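CG8862 (Drosophila melanogaster, PDB 3ISM) probably cleaves DNA and RNA as a magnesium-dependent endonuclease of the mitochondrial endonuclease G family, captured here in complex with a protein inhibitor. Local coordinates at residues 102-105 with 106-109; 119-122 with 123-126; 140-143 with 144-147; 176-180 with 181-185. All coordinates share one frame; numbering follows the deposited sequence.

How the interactions relate
Along the chain the four local contacts follow in series, 1 to 4. Interactions 1 and 2 follow strand 98-101 and lead into strand 124-127, the two strands of a small antiparallel sheet; their centres are about 12 Å apart, and Asn123 bonds to Ala103. Interaction 3 lies on helix 136-146. Its centre is about 11 Å from that of interaction 1, to which Asn107 and Arg145 join it. Two strands and this helix, set round a magnesium ion, are consistent with the ββα-metal finger of the family. Interaction 4 is peripheral, its centre about 30 Å from that of interaction 3; it touches interaction 2 through Pro126, and its longer strand pairs with a strand of the second subunit, so the sheet continues across the interface.

Interaction 1 (102-105 with 106-109); sequences MAAA and GNHR
Ala104 O receives the backbone N-H of Asn107 at 3.1 Å, and Ala105 O takes that of His108 in a weak bond of 3.3 Å, so the chain that leaves strand 98-101 closes a short 3-10 turn through Gly106. The turn borders the active site: Ala104 packs on Glu141, a magnesium ligand in this protein, and Ala105 lies close to His101, the predicted proton acceptor. Two polar side chains come back over the alanines. In Asn107, CG lies beside the backbone N (chi1 -62°), which sets the amide against the methyl group of Ala104, ND2 to CB at 3.5 Å. The His108 ring comes in edge-on: its CD2 stands 3.0 Å from Ala104 O, near the ring plane, while NE2 passes 4.0 Å from Ala103 CB. One face of the same ring is covered by Asn107 CB, toward the rim. Farther on, the guanidinium of Arg109, whose NH1 bonds to the carbonyl of Val62, has Gly106 CA 3.8 Å above its plane. Glu55 bonds to both Asn107 ND2 and His108 NE2, Asp38 takes His108 ND1, and Arg145 of helix 136-146 reaches Asn107 OD1. With a carboxylate at each ring nitrogen, His108 is likely to be a cation, and its polarised CD2-H would then be well matched to the carbonyl oxygen of Ala104 at the ring edge.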
loop_
_atom_site.group_PDB
_atom_site.type_symbol
_atom_site.label_atom_id
_atom_site.label_comp_id
_atom_site.label_asym_id
_atom_site.label_seq_id
_atom_site.Cartn_x
_atom_site.Cartn_y
_atom_site.Cartn_z
ATOM N N MET B 102 4.456 15.124 -9.644
ATOM C CA MET B 102 4.726 13.912 -10.415
ATOM C C MET B 102 4.835 14.243 -11.916
ATOM O O MET B 102 5.858 13.978 -12.532
ATOM C CB MET B 102 3.693 12.807 -10.119
ATOM C CG MET B 102 3.664 12.323 -8.663
ATOM S SD MET B 102 5.185 11.524 -8.061
ATOM C CE MET B 102 6.053 12.947 -7.339
ATOM N N ALA B 103 3.786 14.816 -12.499
ATOM C CA ALA B 103 3.864 15.396 -13.831
ATOM C C ALA B 103 4.378 16.824 -13.656
ATOM O O ALA B 103 3.650 17.684 -13.133
ATOM C CB ALA B 103 2.484 15.417 -14.502
ATOM N N ALA B 104 5.626 17.064 -14.064
ATOM C CA ALA B 104 6.291 18.361 -13.863
ATOM C C ALA B 104 5.661 19.478 -14.688
ATOM O O ALA B 104 5.219 19.266 -15.822
ATOM C CB ALA B 104 7.790 18.259 -14.177
ATOM N N ALA B 105 5.620 20.668 -14.103
ATOM C CA ALA B 105 5.010 21.828 -14.744
ATOM C C ALA B 105 5.705 22.186 -16.067
ATOM O O ALA B 105 5.061 22.656 -17.018
ATOM C CB ALA B 105 5.037 22.997 -13.791
ATOM N N GLY B 106 7.016 21.925 -16.127
ATOM C CA GLY B 106 7.840 22.197 -17.302
ATOM C C GLY B 106 7.653 21.249 -18.478
ATOM O O GLY B 106 8.184 21.478 -19.565
ATOM N N ASN B 107 6.925 20.167 -18.262
ATOM C CA ASN B 107 6.645 19.208 -19.323
ATOM C C ASN B 107 5.391 19.611 -20.108
ATOM O O ASN B 107 4.968 18.907 -21.038
ATOM C CB ASN B 107 6.407 17.824 -18.705
ATOM C CG ASN B 107 7.614 17.286 -17.970
ATOM O OD1 ASN B 107 8.742 17.718 -18.199
ATOM N ND2 ASN B 107 7.385 16.314 -17.094
ATOM N N HIS B 108 4.763 20.716 -19.702
ATOM C CA HIS B 108 3.427 21.065 -20.209
ATOM C C HIS B 108 3.285 22.536 -20.505
ATOM O O HIS B 108 2.657 23.277 -19.757
ATOM C CB HIS B 108 2.339 20.559 -19.250
ATOM C CG HIS B 108 2.510 19.119 -18.908
ATOM N ND1 HIS B 108 2.191 18.109 -19.789
ATOM C CD2 HIS B 108 3.065 18.521 -17.828
ATOM C CE1 HIS B 108 2.514 16.945 -19.253
ATOM N NE2 HIS B 108 3.050 17.167 -18.064
ATOM N N ARG B 109 3.857 22.943 -21.633
ATOM C CA ARG B 109 3.980 24.352 -21.958
ATOM C C ARG B 109 3.269 24.763 -23.243
ATOM O O ARG B 109 3.491 25.858 -23.743
ATOM C CB ARG B 109 5.453 24.733 -22.040
ATOM C CG ARG B 109 6.148 24.770 -20.691
ATOM C CD ARG B 109 7.631 24.792 -20.928
ATOM N NE ARG B 109 8.393 25.220 -19.766
ATOM C CZ ARG B 109 9.646 24.839 -19.529
ATOM N NH1 ARG B 109 10.256 24.008 -20.371
ATOM N NH2 ARG B 109 10.274 25.266 -18.436
#

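Interaction 2 (119-122 with 123-126)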
loop_
_atom_site.group_PDB
_atom_site.type_symbol
_atom_site.label_atom_id
_atom_site.label_comp_id
_atom_site.label_asym_id
_atom_site.label_seq_id
_atom_site.Cartn_x
_atom_site.Cartn_y
_atom_site.Cartn_z
ATOM N N PHE B 119 -0.607 21.745 -11.040
ATOM C CA PHE B 119 -0.565 22.241 -9.660
ATOM C C PHE B 119 -1.685 21.747 -8.724
ATOM O O PHE B 119 -1.749 22.154 -7.558
ATOM C CB PHE B 119 -0.426 23.765 -9.634
ATOM C CG PHE B 119 0.966 24.247 -9.961
ATOM C CD1 PHE B 119 1.829 24.654 -8.948
ATOM C CD2 PHE B 119 1.420 24.279 -11.281
ATOM C CE1 PHE B 119 3.119 25.096 -9.244
ATOM C CE2 PHE B 119 2.716 24.728 -11.589
ATOM C CZ PHE B 119 3.565 25.138 -10.567
ATOM N N TYR B 120 -2.546 20.852 -9.215
ATOM C CA TYR B 120 -3.502 20.198 -8.328
ATOM C C TYR B 120 -2.729 19.340 -7.351
ATOM O O TYR B 120 -1.805 18.619 -7.755
ATOM C CB TYR B 120 -4.499 19.330 -9.093
ATOM C CG TYR B 120 -5.564 20.112 -9.805
ATOM C CD1 TYR B 120 -6.517 20.831 -9.094
ATOM C CD2 TYR B 120 -5.620 20.135 -11.200
ATOM C CE1 TYR B 120 -7.505 21.566 -9.754
ATOM C CE2 TYR B 120 -6.605 20.853 -11.869
ATOM C CZ TYR B 120 -7.545 21.562 -11.138
ATOM O OH TYR B 120 -8.523 22.283 -11.794
ATOM N N LEU B 121 -3.104 19.413 -6.074
ATOM C CA LEU B 121 -2.469 18.599 -5.046
ATOM C C LEU B 121 -2.592 17.087 -5.272
ATOM O O LEU B 121 -1.853 16.317 -4.666
ATOM C CB LEU B 121 -3.001 18.962 -3.657
ATOM C CG LEU B 121 -2.578 20.366 -3.223
ATOM C CD1 LEU B 121 -3.392 20.814 -2.021
ATOM C CD2 LEU B 121 -1.071 20.404 -2.926
ATOM N N SER B 122 -3.521 16.665 -6.130
ATOM C CA SER B 122 -3.595 15.256 -6.501
ATOM C C SER B 122 -2.433 14.811 -7.386
ATOM O O SER B 122 -2.211 13.613 -7.542
ATOM C CB SER B 122 -4.925 14.926 -7.165
ATOM O OG SER B 122 -5.153 15.759 -8.270
ATOM N N ASN B 123 -1.701 15.777 -7.952
ATOM C CA ASN B 123 -0.508 15.496 -8.756
ATOM C C ASN B 123 0.757 15.553 -7.887
ATOM O O ASN B 123 1.867 15.395 -8.385
ATOM C CB ASN B 123 -0.426 16.445 -9.972
ATOM C CG ASN B 123 0.806 16.171 -10.885
ATOM O OD1 ASN B 123 1.092 15.028 -11.258
ATOM N ND2 ASN B 123 1.525 17.242 -11.243
ATOM N N MET B 124 0.576 15.752 -6.578
ATOM C CA MET B 124 1.703 15.962 -5.665
ATOM C C MET B 124 1.978 14.782 -4.764
ATOM O O MET B 124 1.062 14.049 -4.380
ATOM C CB MET B 124 1.469 17.193 -4.774
ATOM C CG MET B 124 1.195 18.467 -5.531
ATOM S SD MET B 124 2.631 18.979 -6.471
ATOM C CE MET B 124 1.819 19.858 -7.781
ATOM N N ALA B 125 3.252 14.615 -4.415
ATOM C CA ALA B 125 3.662 13.734 -3.322
ATOM C C ALA B 125 4.752 14.419 -2.515
ATOM O O ALA B 125 5.517 15.231 -3.061
ATOM C CB ALA B 125 4.145 12.362 -3.831
ATOM N N PRO B 126 4.800 14.135 -1.200
ATOM C CA PRO B 126 5.839 14.719 -0.360
ATOM C C PRO B 126 7.215 14.292 -0.828
ATOM O O PRO B 126 7.515 13.100 -0.908
ATOM C CB PRO B 126 5.524 14.167 1.045
ATOM C CG PRO B 126 4.065 13.877 0.992
ATOM C CD PRO B 126 3.846 13.344 -0.413
#
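Met124 folds back over the turn that delivers it to strand 124-127, and its side chain meets Leu121, Tyr120 and Phe119 in succession. CG touches Leu121 twice, at CD2 (4.0 Å) and at CA (3.7 Å). A bend at chi2 (-66°) then turns the thioether along the preceding backbone, so that the terminal CE comes to rest 3.9 Å from Phe119 CA, close to the carbonyl oxygen of Tyr120. Beneath this layer lie two successive 3-10 bonds: Asn123 N to Tyr120 O at 2.9 Å, and Met124 N to Leu121 O at 3.1 Å. Asn123 CB also packs 3.4 Å from Tyr120 O. Its CG is anti to the backbone N (chi1 -179°), which sends the amide toward Thr118 and Ala103; ND2 donates to both of their carbonyls, tying this turn to the one before it. Ser122 OG bonds to Asp78. Farther out, the Phe119 ring meets His101, the predicted proton acceptor, edge-to-face, and Met124 itself packs on that histidine. Putting an alanine at Met124 would probably take away the CG contact with Leu121 and the CE contact at Phe119 CA, and open a gap beside His101. Carbon atoms of Met124 and Asn123 lie against two backbone carbonyls that already accept bonds within the turn, while Phe119 and Met124 put apolar surface against His101.

Interaction 3 (140-143 with 144-147)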
loop_
_atom_site.group_PDB
_atom_site.type_symbol
_atom_site.label_atom_id
_atom_site.label_comp_id
_atom_site.label_asym_id
_atom_site.label_seq_id
_atom_site.Cartn_x
_atom_site.Cartn_y
_atom_site.Cartn_z
ATOM N N LEU B 140 16.726 14.836 -13.294
ATOM C CA LEU B 140 16.102 13.752 -14.044
ATOM C C LEU B 140 14.987 14.288 -14.942
ATOM O O LEU B 140 14.926 13.950 -16.132
ATOM C CB LEU B 140 15.560 12.668 -13.105
ATOM C CG LEU B 140 14.839 11.477 -13.765
ATOM C CD1 LEU B 140 15.700 10.826 -14.873
ATOM C CD2 LEU B 140 14.388 10.435 -12.724
ATOM N N GLU B 141 14.117 15.125 -14.374
ATOM C CA GLU B 141 13.086 15.809 -15.154
ATOM C C GLU B 141 13.673 16.559 -16.358
ATOM O O GLU B 141 13.202 16.398 -17.490
ATOM C CB GLU B 141 12.272 16.749 -14.257
ATOM C CG GLU B 141 11.382 16.014 -13.267
ATOM C CD GLU B 141 10.798 16.932 -12.205
ATOM O OE1 GLU B 141 11.481 17.914 -11.803
ATOM O OE2 GLU B 141 9.664 16.650 -11.759
ATOM N N ALA B 142 14.718 17.346 -16.126
ATOM C CA ALA B 142 15.398 18.073 -17.209
ATOM C C ALA B 142 15.991 17.151 -18.287
ATOM O O ALA B 142 15.972 17.487 -19.468
ATOM C CB ALA B 142 16.476 18.990 -16.637
ATOM N N HIS B 143 16.499 15.990 -17.870
ATOM C CA HIS B 143 17.051 14.982 -18.789
ATOM C C HIS B 143 15.977 14.394 -19.707
ATOM O O HIS B 143 16.198 14.220 -20.899
ATOM C CB HIS B 143 17.709 13.852 -17.979
ATOM C CG HIS B 143 17.919 12.584 -18.753
ATOM N ND1 HIS B 143 19.009 12.387 -19.574
ATOM C CD2 HIS B 143 17.194 11.441 -18.809
ATOM C CE1 HIS B 143 18.936 11.187 -20.119
ATOM N NE2 HIS B 143 17.842 10.593 -19.673
ATOM N N VAL B 144 14.827 14.065 -19.127
ATOM C CA VAL B 144 13.680 13.536 -19.877
ATOM C C VAL B 144 13.178 14.552 -20.917
ATOM O O VAL B 144 12.850 14.176 -22.044
ATOM C CB VAL B 144 12.536 13.081 -18.925
ATOM C CG1 VAL B 144 11.340 12.575 -19.706
ATOM C CG2 VAL B 144 13.037 11.978 -17.947
ATOM N N ARG B 145 13.154 15.836 -20.558
ATOM C CA ARG B 145 12.836 16.897 -21.536
ATOM C C ARG B 145 13.881 17.011 -22.652
ATOM O O ARG B 145 13.532 17.222 -23.821
ATOM C CB ARG B 145 12.641 18.256 -20.858
ATOM C CG ARG B 145 11.390 18.328 -19.959
ATOM C CD ARG B 145 11.121 19.766 -19.462
ATOM N NE ARG B 145 11.999 20.148 -18.357
ATOM C CZ ARG B 145 11.680 20.048 -17.065
ATOM N NH1 ARG B 145 10.479 19.585 -16.685
ATOM N NH2 ARG B 145 12.568 20.423 -16.145
ATOM N N ARG B 146 15.157 16.872 -22.299
ATOM C CA ARG B 146 16.248 16.949 -23.290
ATOM C C ARG B 146 16.254 15.729 -24.221
ATOM O O ARG B 146 16.766 15.800 -25.340
ATOM C CB ARG B 146 17.587 17.075 -22.573
ATOM C CG ARG B 146 18.785 17.409 -23.435
ATOM C CD ARG B 146 20.034 17.577 -22.563
ATOM N NE ARG B 146 19.860 18.599 -21.524
ATOM C CZ ARG B 146 19.732 18.342 -20.218
ATOM N NH1 ARG B 146 19.765 17.088 -19.775
ATOM N NH2 ARG B 146 19.572 19.341 -19.350
ATOM N N LEU B 147 15.681 14.617 -23.764
ATOM C CA LEU B 147 15.516 13.426 -24.617
ATOM C C LEU B 147 14.700 13.695 -25.882
ATOM O O LEU B 147 14.852 12.987 -26.867
ATOM C CB LEU B 147 14.892 12.257 -23.838
ATOM C CG LEU B 147 15.792 11.479 -22.859
ATOM C CD1 LEU B 147 15.014 10.349 -22.186
ATOM C CD2 LEU B 147 17.037 10.944 -23.552
HETATM O O HOH W 1 20.182 14.550 -21.084
#
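His143 meets Leu147 one helical turn on, in a CH-pi contact: Leu147 CG lies 4.2 Å from the ring centroid, over a face but displaced to the rim. CG of His143 sits anti to the backbone N (chi1 162°), which carries the ring alongside the helix with NE2 bonded to Glu206 on strand 203-211. ND1 shares a water with Arg146 NH1, each 2.9 Å from the water oxygen; the water accepts from the arginine. Val144 N bonds to Leu140 O at 3.0 Å, and Val144 CG2 packs against that same oxygen and, at 4.2 Å, Leu140 CD1, on the side of helix 136-146 that rests on the main sheet. On another side of the helix, Arg145 bends at chi3 and lays its guanidinium over Glu141 O, 3.9 Å above the plane. Its NH1 bonds to Asn107 and its NH2 makes a salt bridge to Glu335 of the inhibitor chain, CG4930. A leucine in place of Arg145 would probably leave that glutamate without its mate and Asn107 OD1 without this donor. Arg145 NH2 stays 5.1 Å from OE1 of Glu141, a magnesium ligand in this protein; the inhibitor thus pairs with a cation beside the metal site, consistent with inhibition there.

Interaction 4 (176-180 with 181-185)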
loop_
_atom_site.group_PDB
_atom_site.type_symbol
_atom_site.label_atom_id
_atom_site.label_comp_id
_atom_site.label_asym_id
_atom_site.label_seq_id
_atom_site.Cartn_x
_atom_site.Cartn_y
_atom_site.Cartn_z
ATOM N N TYR B 176 6.895 4.153 6.266
ATOM C CA TYR B 176 6.929 5.517 5.730
ATOM C C TYR B 176 6.114 6.462 6.585
ATOM O O TYR B 176 5.127 6.061 7.202
ATOM C CB TYR B 176 6.470 5.572 4.271
ATOM C CG TYR B 176 5.153 4.888 4.008
ATOM C CD1 TYR B 176 5.106 3.529 3.686
ATOM C CD2 TYR B 176 3.952 5.582 4.131
ATOM C CE1 TYR B 176 3.913 2.890 3.466
ATOM C CE2 TYR B 176 2.744 4.952 3.910
ATOM C CZ TYR B 176 2.731 3.604 3.568
ATOM O OH TYR B 176 1.534 2.961 3.337
ATOM N N GLU B 177 6.568 7.712 6.629
ATOM C CA GLU B 177 5.903 8.773 7.351
ATOM C C GLU B 177 4.641 9.118 6.595
ATOM O O GLU B 177 4.584 8.998 5.361
ATOM C CB GLU B 177 6.830 10.000 7.501
ATOM C CG GLU B 177 6.191 11.153 8.282
ATOM C CD GLU B 177 7.102 12.354 8.531
ATOM O OE1 GLU B 177 8.307 12.337 8.183
ATOM O OE2 GLU B 177 6.584 13.338 9.090
ATOM N N VAL B 178 3.606 9.479 7.350
ATOM C CA VAL B 178 2.399 10.064 6.780
ATOM C C VAL B 178 2.240 11.435 7.427
ATOM O O VAL B 178 2.403 11.580 8.643
ATOM C CB VAL B 178 1.139 9.176 6.995
ATOM C CG1 VAL B 178 1.229 7.907 6.138
ATOM C CG2 VAL B 178 0.934 8.820 8.473
ATOM N N ILE B 179 1.959 12.446 6.614
ATOM C CA ILE B 179 1.915 13.814 7.120
ATOM C C ILE B 179 0.507 14.433 7.141
ATOM O O ILE B 179 -0.315 14.172 6.270
ATOM C CB ILE B 179 2.921 14.741 6.362
ATOM C CG1 ILE B 179 2.616 14.764 4.859
ATOM C CG2 ILE B 179 4.363 14.284 6.621
ATOM C CD1 ILE B 179 3.444 15.800 4.061
ATOM N N GLY B 180 0.260 15.257 8.152
ATOM C CA GLY B 180 -0.964 16.043 8.257
ATOM C C GLY B 180 -2.164 15.233 8.699
ATOM O O GLY B 180 -2.108 13.995 8.761
ATOM N N ALA B 181 -3.255 15.939 8.988
ATOM C CA ALA B 181 -4.534 15.309 9.352
ATOM C C ALA B 181 -5.026 14.351 8.279
ATOM O O ALA B 181 -5.680 13.368 8.585
ATOM C CB ALA B 181 -5.595 16.374 9.653
ATOM N N ASN B 182 -4.683 14.607 7.023
ATOM C CA ASN B 182 -5.105 13.708 5.949
ATOM C C ASN B 182 -4.154 12.550 5.705
ATOM O O ASN B 182 -4.343 11.792 4.779
ATOM C CB ASN B 182 -5.410 14.482 4.667
ATOM C CG ASN B 182 -6.578 15.459 4.849
ATOM O OD1 ASN B 182 -7.637 15.070 5.325
ATOM N ND2 ASN B 182 -6.373 16.725 4.495
ATOM N N THR B 183 -3.155 12.403 6.574
ATOM C CA THR B 183 -2.187 11.312 6.494
ATOM C C THR B 183 -1.679 11.071 5.075
ATOM O O THR B 183 -1.845 9.998 4.511
ATOM C CB THR B 183 -2.723 10.003 7.129
ATOM O OG1 THR B 183 -3.800 9.500 6.345
ATOM C CG2 THR B 183 -3.239 10.255 8.569
ATOM N N VAL B 184 -1.056 12.094 4.501
ATOM C CA VAL B 184 -0.477 11.980 3.163
ATOM C C VAL B 184 0.826 11.164 3.261
ATOM O O VAL B 184 1.708 11.496 4.049
ATOM C CB VAL B 184 -0.255 13.375 2.528
ATOM C CG1 VAL B 184 0.342 13.264 1.090
ATOM C CG2 VAL B 184 -1.567 14.124 2.482
ATOM N N ALA B 185 0.915 10.078 2.486
ATOM C CA ALA B 185 2.076 9.199 2.537
ATOM C C ALA B 185 3.341 9.855 1.979
ATOM O O ALA B 185 3.289 10.559 0.966
ATOM C CB ALA B 185 1.795 7.923 1.790
#
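The β hairpin of strands 172-179 and 184-185 closes between Ile179 and Val184, an antiparallel hydrogen-bonded pair joined in both directions: Ile179 N to Val184 O at 2.7 Å and Val184 N to Ile179 O at 2.8 Å. Val178 CA lies 3.2 Å from Val184 O in a CA-H...O contact. On one face, the side chains of Ile179 and Val184 cross at a slant, CG1 of the isoleucine 4.0 Å from CB of the valine; with CG1 between the backbone N and the carbonyl carbon (chi1 59°), this branch reaches over its partner strand. Pro126 and Tyr92 cover the pair. The connection itself is a type I turn from Gly180 to Thr183, fastened by Thr183 N to Gly180 O at 2.9 Å, and because Thr183 and Val184 both face Ile179 it ends in a G1 bulge. Positive phi at Gly180 favours glycine there; Thr183, at the bulge, also takes positive phi (45°). The other face carries Val178 and Ala185, an antiparallel non-hydrogen-bonded pair. Val178 CB also lies 4.0 Å from Thr183 CB, these two side chains alongside and pointing the same way. Farther from the turn, Tyr176 brings CE2 of its ring obliquely to Ala185 CB, 3.8 Å away. Residues Tyr176 to Val178 also pair antiparallel with a strand of the second subunit, carrying the sheet across the dimer interface.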